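Non-structural protein 2 (Infectious bronchitis virus, PDB 7F52) is of uncertain function but is probably released from the viral replicase polyprotein of a gammacoronavirus. Local coordinates at residues K274-R279 against F357-V362; V278-N283 against K292-V297; G509-K514 against H550-L555. All coordinates share one frame; numbering follows the deposited sequence.

Contacts 1 and 2 are neighbours, their centres about 11 Å apart, and both start from strand 276-281 and share V278 and R279. Contact 2 pairs that strand with strand 293-297 in a four-stranded antiparallel sheet; contact 1 lays its beginning against strand 357-371 of the larger mixed sheet. The two touch where A277 O receives a probable hydrogen bond from V297 N and where the V296 side chain meets L359 and A276. Contact 3 comes later in the chain, between the starts of helices 511-519 and 553-561, with its centre about 62 Å from that of contact 1 and 66 Å from that of contact 2. It lies far off in the elongated chain, touching neither of the other two.

Contact 1: K274-R279 against F357-V362; sequences KEAAVR and FALHDV
K274 and D361 hold one end of this contact, and L359 fills the other. The packed part is apolar. L359 sends its two methyls to different partners: CD2 sits 3.6 Å from A276 CB, and CD1 meets V278 CG1 at 3.7 Å, the leucine and valine reaching toward each other tip to tip. F273 of the adjacent strand touches V278, L359 and D361, and P352 backs L359 from strand 347-354, so this corner is buried on several sides. The two backbones do not pair as strands here: A276 and L359 keep their CA atoms 7.3 Å apart, and side chains bridge the distance between the small antiparallel sheet and the large mixed one.

Toward K274, E275 and H360 the contact is looser, wetter and partly exposed. The carboxylate of E275 stops 4.1 Å short, measured from OE1 to H360 ND1, with its plane turned 64° from the imidazole. Instead, E275 OE1 takes a hydrogen bond from a water 2.7 Å away, which is also weakly linked to H360 N. The far nitrogen of the same ring, NE2, is bonded to T303 OG1. The lysine chain slides past D361 in the opposite direction and kinks at its last two torsions, leaving NZ 4.7 Å from D361 OD2.

Amid this looser side, at the K274 end, one direct hydrogen bond holds. With chi1 at -53°, CG of D361 stands beside its own backbone N, and OD2 uses its syn lone pair to accept K274 N at 3.1 Å, nearly straight at 164°. A buried carboxylate thus grips a backbone N-H, while the nearby ammonium, not in contact with it, would probably favour the charged form of the aspartate.

Contact 2: V278-N283 against K292-V297; sequences VRIVEN and KGFEVV
R279 and E295 face each other as a hydrogen-bonded pair in an antiparallel beta hairpin built from strands 276-281 and 293-297. V281 and G293 form the second such pair, and together they give four backbone hydrogen bonds, among them R279 N to E295 O at 2.7 Å. The non-hydrogen-bonded pairs are V278 with V296 and I280 with F294.

The arginine is worth following outward. R279 CB lies 3.4 Å from E295 O. It also comes near CG1 of V297. Chi1 of 172° puts CG anti to the backbone N and sends the chain off alongside E295, both side chains pointing the same way. A bend at chi3 then turns the guanidinium so that one face meets the carboxylate. R279 CZ is 3.1 Å from E295 OE2, closer than NE or NH1, because the oxygen sits above the plane, over its centre. R279 NH2 is 3.2 Å from E295 OE2, yet no N-H points at the oxygen: this salt bridge is a matter of charge alone. At the guanidinium edge, in its plane, R279 NH2 meets V297 CG1 at 3.6 Å. N177 touches both R279 and V297.

The other side of the hairpin, carrying V278, I280, F294 and V296, is apolar. CG2 of V278 lies over a face of the F294 ring, 3.9 Å from its CG, while the valine's CG1 packs against V296 CG2. The ring also meets H337. E295 and V296 additionally pack against G355 and N356 of the second subunit, placing this hairpin at the dimer contact.

Near the turn, the E282 and K292 side chains run side by side, and E282 OE2 and K292 NZ are 3.8 Å apart, a long salt bridge.

Contact 3: G509-K514 against H550-L555; sequences GGLFTK and HCFQLL
F552 and L511 meet at the edge of the phenyl ring: L511 CD1 comes in near the ring plane, 4.4 Å from F552 CD1. Over one face of that ring lies SG of the preceding residue, C551, 3.6 Å above the plane and displaced toward the rim. The second flat group, the H550 imidazole, is used at its edge. H550 ND1 accepts the backbone N-H of F552, N to ND1 2.8 Å, in an almost straight bond of 168° with the donor only 9° out of the ring plane. The ring therefore secures the backbone of the residue at the N-cap position of helix 553-561.

L511 carries the apolar contact across. Its CD1 also reaches CB of L554 at 4.3 Å, while the other branch, CD2, touches L555 CB at the same distance. I505 of helix 497-505 packs on both L511 and L555, and L489 of helix 478-491 on F552, so the two leucines and the phenylalanine join a shared interior.

On the more exposed side, K514 crosses L554 at about a right angle. With chi1 at -78°, K514 CG stands anti to the carbonyl carbon and lies 3.9 Å from L554 CD1; bends at chi2 and chi4 then bring NZ back beside the same leucine. L554 CD1 also lies near the carbonyl O of G509. No hydrogen bond joins the two segments.

G510, with positive phi, occupies the N-cap position of helix 511-519, and its O receives K514 N at 3.2 Å. The starts of helices 511-519 and 553-561 thus meet through their leucines and pack against helices 478-491 and 497-505, an arrangement common in helical bundles.

Contact 1: K274-R279 against F357-V362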
# COMPACT_ATOMS: atom_id res chain seq x y z
N LYS A 274 -14.19 1.07 10.17
CA LYS A 274 -14.69 0.36 9.00
C LYS A 274 -13.66 -0.64 8.48
O LYS A 274 -13.97 -1.82 8.26
CB LYS A 274 -15.09 1.32 7.89
CG LYS A 274 -16.45 1.97 8.06
CD LYS A 274 -16.78 2.78 6.78
CE LYS A 274 -17.02 4.26 7.09
NZ LYS A 274 -16.42 5.18 6.07
N GLU A 275 -12.42 -0.19 8.31
CA GLU A 275 -11.41 -1.00 7.66
C GLU A 275 -10.14 -1.19 8.46
O GLU A 275 -9.09 -1.51 7.90
CB GLU A 275 -11.08 -0.40 6.30
CG GLU A 275 -12.23 -0.54 5.34
CD GLU A 275 -12.13 0.41 4.15
OE1 GLU A 275 -11.48 1.50 4.25
OE2 GLU A 275 -12.73 0.04 3.10
N ALA A 276 -10.23 -1.02 9.78
CA ALA A 276 -9.03 -1.16 10.59
C ALA A 276 -9.38 -1.34 12.03
O ALA A 276 -10.33 -0.75 12.53
CB ALA A 276 -8.13 0.03 10.42
N ALA A 277 -8.62 -2.22 12.69
CA ALA A 277 -8.70 -2.39 14.12
C ALA A 277 -7.61 -1.54 14.72
O ALA A 277 -6.50 -1.45 14.18
CB ALA A 277 -8.50 -3.83 14.50
N VAL A 278 -7.89 -0.91 15.85
CA VAL A 278 -6.84 -0.15 16.49
C VAL A 278 -6.85 -0.52 17.94
O VAL A 278 -7.85 -0.97 18.49
CB VAL A 278 -6.99 1.42 16.32
CG1 VAL A 278 -6.87 1.84 14.86
CG2 VAL A 278 -8.30 1.92 16.89
N ARG A 279 -5.69 -0.33 18.55
CA ARG A 279 -5.56 -0.41 19.98
C ARG A 279 -5.79 1.01 20.54
O ARG A 279 -5.36 1.98 19.92
CB ARG A 279 -4.18 -0.96 20.30
CG ARG A 279 -3.79 -0.93 21.73
CD ARG A 279 -2.36 -1.45 21.88
NE ARG A 279 -1.91 -2.28 20.76
CZ ARG A 279 -0.74 -2.95 20.75
NH1 ARG A 279 0.07 -2.88 21.80
NH2 ARG A 279 -0.38 -3.70 19.71
N PHE A 357 -0.74 7.34 10.17
CA PHE A 357 -1.73 6.60 9.40
C PHE A 357 -3.17 7.08 9.71
O PHE A 357 -3.63 7.00 10.86
CB PHE A 357 -1.58 5.10 9.70
CG PHE A 357 -2.10 4.18 8.63
CD1 PHE A 357 -1.60 4.24 7.34
CD2 PHE A 357 -3.09 3.24 8.92
CE1 PHE A 357 -2.09 3.38 6.35
CE2 PHE A 357 -3.57 2.36 7.95
CZ PHE A 357 -3.08 2.43 6.66
N ALA A 358 -3.85 7.61 8.70
CA ALA A 358 -5.22 8.12 8.88
C ALA A 358 -6.25 7.07 8.42
O ALA A 358 -6.13 6.52 7.31
CB ALA A 358 -5.42 9.43 8.10
N LEU A 359 -7.24 6.79 9.25
CA LEU A 359 -8.29 5.84 8.83
C LEU A 359 -9.38 6.59 8.10
O LEU A 359 -9.52 7.80 8.25
CB LEU A 359 -8.88 5.08 10.02
CG LEU A 359 -7.83 4.33 10.85
CD1 LEU A 359 -8.46 3.54 12.02
CD2 LEU A 359 -6.98 3.41 9.98
N HIS A 360 -10.17 5.87 7.31
CA HIS A 360 -11.11 6.55 6.42
C HIS A 360 -12.51 6.78 7.01
O HIS A 360 -13.44 7.15 6.29
CB HIS A 360 -11.17 5.79 5.11
CG HIS A 360 -9.86 5.79 4.38
ND1 HIS A 360 -9.64 5.07 3.23
CD2 HIS A 360 -8.70 6.41 4.67
CE1 HIS A 360 -8.39 5.26 2.83
NE2 HIS A 360 -7.80 6.07 3.69
N ASP A 361 -12.66 6.62 8.32
CA ASP A 361 -13.88 7.03 9.00
C ASP A 361 -13.65 8.56 9.08
O ASP A 361 -12.82 9.04 9.85
CB ASP A 361 -13.96 6.33 10.35
CG ASP A 361 -13.82 4.81 10.22
OD1 ASP A 361 -12.69 4.32 9.97
OD2 ASP A 361 -14.84 4.09 10.37
N VAL A 362 -14.39 9.33 8.29
CA VAL A 362 -14.14 10.77 8.22
C VAL A 362 -15.39 11.36 8.87
O VAL A 362 -16.51 10.94 8.58
CB VAL A 362 -13.99 11.42 6.83
CG1 VAL A 362 -13.93 12.96 6.95
CG2 VAL A 362 -12.76 10.88 6.10
O HOH W 1 -15.40 8.33 5.51
O HOH W 2 -9.79 2.91 5.75

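Contact 2: V278-N283 against K292-V297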
# COMPACT_ATOMS: atom_id res chain seq x y z
N VAL A 278 -7.89 -0.91 15.85
CA VAL A 278 -6.84 -0.15 16.49
C VAL A 278 -6.85 -0.52 17.94
O VAL A 278 -7.85 -0.97 18.49
CB VAL A 278 -6.99 1.42 16.32
CG1 VAL A 278 -6.87 1.84 14.86
CG2 VAL A 278 -8.30 1.92 16.89
N ARG A 279 -5.69 -0.33 18.55
CA ARG A 279 -5.56 -0.41 19.98
C ARG A 279 -5.79 1.01 20.54
O ARG A 279 -5.36 1.98 19.92
CB ARG A 279 -4.18 -0.96 20.30
CG ARG A 279 -3.79 -0.93 21.73
CD ARG A 279 -2.36 -1.45 21.88
NE ARG A 279 -1.91 -2.28 20.76
CZ ARG A 279 -0.74 -2.95 20.75
NH1 ARG A 279 0.07 -2.88 21.80
NH2 ARG A 279 -0.38 -3.70 19.71
N ILE A 280 -6.50 1.12 21.66
CA ILE A 280 -6.73 2.43 22.27
C ILE A 280 -5.66 2.70 23.32
O ILE A 280 -5.63 2.06 24.38
CB ILE A 280 -8.12 2.55 22.94
CG1 ILE A 280 -9.25 2.33 21.94
CG2 ILE A 280 -8.27 3.93 23.63
CD1 ILE A 280 -10.54 1.84 22.58
N VAL A 281 -4.78 3.63 23.02
CA VAL A 281 -3.72 3.95 23.95
C VAL A 281 -4.11 5.13 24.84
O VAL A 281 -4.58 6.17 24.38
CB VAL A 281 -2.42 4.26 23.23
CG1 VAL A 281 -1.36 4.64 24.24
CG2 VAL A 281 -1.98 3.04 22.42
N GLU A 282 -3.88 4.92 26.13
CA GLU A 282 -4.23 5.85 27.19
C GLU A 282 -2.99 6.61 27.66
O GLU A 282 -1.87 6.09 27.60
CB GLU A 282 -4.85 5.07 28.34
CG GLU A 282 -6.30 4.68 28.07
CD GLU A 282 -6.76 3.50 28.90
OE1 GLU A 282 -5.98 2.52 29.03
OE2 GLU A 282 -7.89 3.56 29.43
N ASN A 283 -3.20 7.86 28.10
CA ASN A 283 -2.13 8.76 28.56
C ASN A 283 -0.95 8.94 27.60
O ASN A 283 0.20 8.72 27.96
CB ASN A 283 -1.58 8.29 29.91
CG ASN A 283 -2.50 8.64 31.06
OD1 ASN A 283 -3.08 7.76 31.70
ND2 ASN A 283 -2.67 9.94 31.31
N LYS A 292 -6.35 10.25 24.73
CA LYS A 292 -6.18 8.90 24.21
C LYS A 292 -5.65 8.99 22.80
O LYS A 292 -5.88 9.98 22.10
CB LYS A 292 -7.50 8.10 24.23
CG LYS A 292 -8.06 7.82 25.60
CD LYS A 292 -9.46 7.26 25.46
CE LYS A 292 -10.27 7.36 26.76
NZ LYS A 292 -9.73 6.53 27.86
N GLY A 293 -4.94 7.96 22.38
CA GLY A 293 -4.54 7.85 20.99
C GLY A 293 -4.82 6.45 20.48
O GLY A 293 -5.17 5.55 21.25
N PHE A 294 -4.67 6.27 19.18
CA PHE A 294 -4.89 4.99 18.55
C PHE A 294 -3.58 4.41 18.01
O PHE A 294 -2.71 5.16 17.50
CB PHE A 294 -5.89 5.11 17.41
CG PHE A 294 -7.24 5.58 17.85
CD1 PHE A 294 -7.68 5.35 19.14
CD2 PHE A 294 -8.08 6.23 16.97
CE1 PHE A 294 -8.94 5.77 19.55
CE2 PHE A 294 -9.34 6.66 17.38
CZ PHE A 294 -9.76 6.43 18.67
N GLU A 295 -3.47 3.08 18.12
CA GLU A 295 -2.39 2.31 17.51
C GLU A 295 -2.93 1.14 16.68
O GLU A 295 -3.34 0.11 17.20
CB GLU A 295 -1.45 1.78 18.58
CG GLU A 295 -0.21 1.10 17.99
CD GLU A 295 0.64 0.42 19.05
OE1 GLU A 295 1.16 1.13 19.95
OE2 GLU A 295 0.77 -0.82 18.99
N VAL A 296 -2.92 1.30 15.37
CA VAL A 296 -3.37 0.29 14.43
C VAL A 296 -2.69 -1.11 14.61
O VAL A 296 -1.45 -1.21 14.73
CB VAL A 296 -3.19 0.90 12.98
CG1 VAL A 296 -2.22 0.15 12.13
CG2 VAL A 296 -4.53 1.04 12.29
N VAL A 297 -3.49 -2.17 14.71
CA VAL A 297 -2.98 -3.57 14.78
C VAL A 297 -3.39 -4.44 13.59
O VAL A 297 -4.43 -4.22 12.97
CB VAL A 297 -3.45 -4.33 16.03
CG1 VAL A 297 -3.06 -3.60 17.31
CG2 VAL A 297 -4.98 -4.53 15.99

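Contact 3: G509-K514 against H550-L555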
# COMPACT_ATOMS: atom_id res chain seq x y z
N GLY A 509 -8.31 63.36 -8.14
CA GLY A 509 -7.76 63.29 -6.80
C GLY A 509 -8.79 63.53 -5.70
O GLY A 509 -9.66 64.41 -5.81
N GLY A 510 -8.71 62.71 -4.65
CA GLY A 510 -9.56 62.86 -3.48
C GLY A 510 -11.05 62.71 -3.74
O GLY A 510 -11.86 63.15 -2.92
N LEU A 511 -11.41 62.11 -4.87
CA LEU A 511 -12.82 61.87 -5.20
C LEU A 511 -13.45 60.79 -4.34
O LEU A 511 -14.57 60.95 -3.85
CB LEU A 511 -12.98 61.45 -6.66
CG LEU A 511 -14.34 60.82 -6.99
CD1 LEU A 511 -15.48 61.80 -6.77
CD2 LEU A 511 -14.35 60.31 -8.41
N PHE A 512 -12.73 59.68 -4.17
CA PHE A 512 -13.26 58.55 -3.42
C PHE A 512 -13.50 58.98 -1.97
O PHE A 512 -14.55 58.71 -1.39
CB PHE A 512 -12.32 57.35 -3.50
CG PHE A 512 -12.87 56.11 -2.84
CD1 PHE A 512 -14.13 55.63 -3.19
CD2 PHE A 512 -12.13 55.43 -1.87
CE1 PHE A 512 -14.65 54.50 -2.58
CE2 PHE A 512 -12.64 54.30 -1.26
CZ PHE A 512 -13.91 53.84 -1.61
N THR A 513 -12.51 59.68 -1.42
CA THR A 513 -12.60 60.24 -0.07
C THR A 513 -13.83 61.12 0.04
O THR A 513 -14.50 61.16 1.07
CB THR A 513 -11.35 61.07 0.28
OG1 THR A 513 -10.17 60.31 -0.05
CG2 THR A 513 -11.34 61.44 1.75
N LYS A 514 -14.12 61.85 -1.03
CA LYS A 514 -15.35 62.61 -1.09
C LYS A 514 -16.52 61.65 -0.93
O LYS A 514 -17.35 61.85 -0.05
CB LYS A 514 -15.46 63.41 -2.38
CG LYS A 514 -14.61 64.68 -2.40
CD LYS A 514 -15.37 65.88 -1.83
CE LYS A 514 -14.41 67.00 -1.47
NZ LYS A 514 -13.21 66.93 -2.36
N HIS A 550 -25.71 65.40 -3.61
CA HIS A 550 -24.81 64.33 -4.01
C HIS A 550 -23.38 64.78 -4.06
O HIS A 550 -23.08 65.96 -3.95
CB HIS A 550 -25.04 63.90 -5.46
CG HIS A 550 -24.49 64.83 -6.49
ND1 HIS A 550 -23.16 64.84 -6.85
CD2 HIS A 550 -25.10 65.75 -7.28
CE1 HIS A 550 -22.97 65.75 -7.79
NE2 HIS A 550 -24.13 66.31 -8.08
N CYS A 551 -22.49 63.81 -4.22
CA CYS A 551 -21.10 63.99 -3.85
C CYS A 551 -20.06 63.99 -4.95
O CYS A 551 -18.86 63.87 -4.70
CB CYS A 551 -20.92 62.88 -2.84
SG CYS A 551 -21.03 61.16 -3.52
N PHE A 552 -20.54 64.14 -6.18
CA PHE A 552 -19.69 64.02 -7.34
C PHE A 552 -19.34 65.32 -8.06
O PHE A 552 -19.19 65.31 -9.29
CB PHE A 552 -20.42 63.09 -8.31
CG PHE A 552 -20.74 61.75 -7.73
CD1 PHE A 552 -19.73 60.91 -7.29
CD2 PHE A 552 -22.06 61.34 -7.61
CE1 PHE A 552 -20.03 59.69 -6.74
CE2 PHE A 552 -22.36 60.11 -7.08
CZ PHE A 552 -21.35 59.28 -6.64
N GLN A 553 -19.23 66.42 -7.32
CA GLN A 553 -18.84 67.67 -7.96
C GLN A 553 -17.49 67.48 -8.62
O GLN A 553 -17.36 67.71 -9.83
CB GLN A 553 -18.79 68.85 -6.97
CG GLN A 553 -20.09 69.67 -6.85
CD GLN A 553 -20.67 70.12 -8.19
OE1 GLN A 553 -19.94 70.28 -9.17
NE2 GLN A 553 -21.98 70.34 -8.22
N LEU A 554 -16.50 67.02 -7.84
CA LEU A 554 -15.16 66.76 -8.35
C LEU A 554 -15.20 66.00 -9.68
O LEU A 554 -14.46 66.31 -10.61
CB LEU A 554 -14.32 65.95 -7.35
CG LEU A 554 -14.04 66.51 -5.95
CD1 LEU A 554 -12.64 66.11 -5.48
CD2 LEU A 554 -14.24 68.01 -5.89
N LEU A 555 -16.10 65.02 -9.77
CA LEU A 555 -16.21 64.22 -10.98
C LEU A 555 -16.93 64.98 -12.11
O LEU A 555 -16.53 64.89 -13.27
CB LEU A 555 -16.93 62.89 -10.70
CG LEU A 555 -17.25 62.10 -11.97
CD1 LEU A 555 -15.97 61.65 -12.66
CD2 LEU A 555 -18.17 60.94 -11.70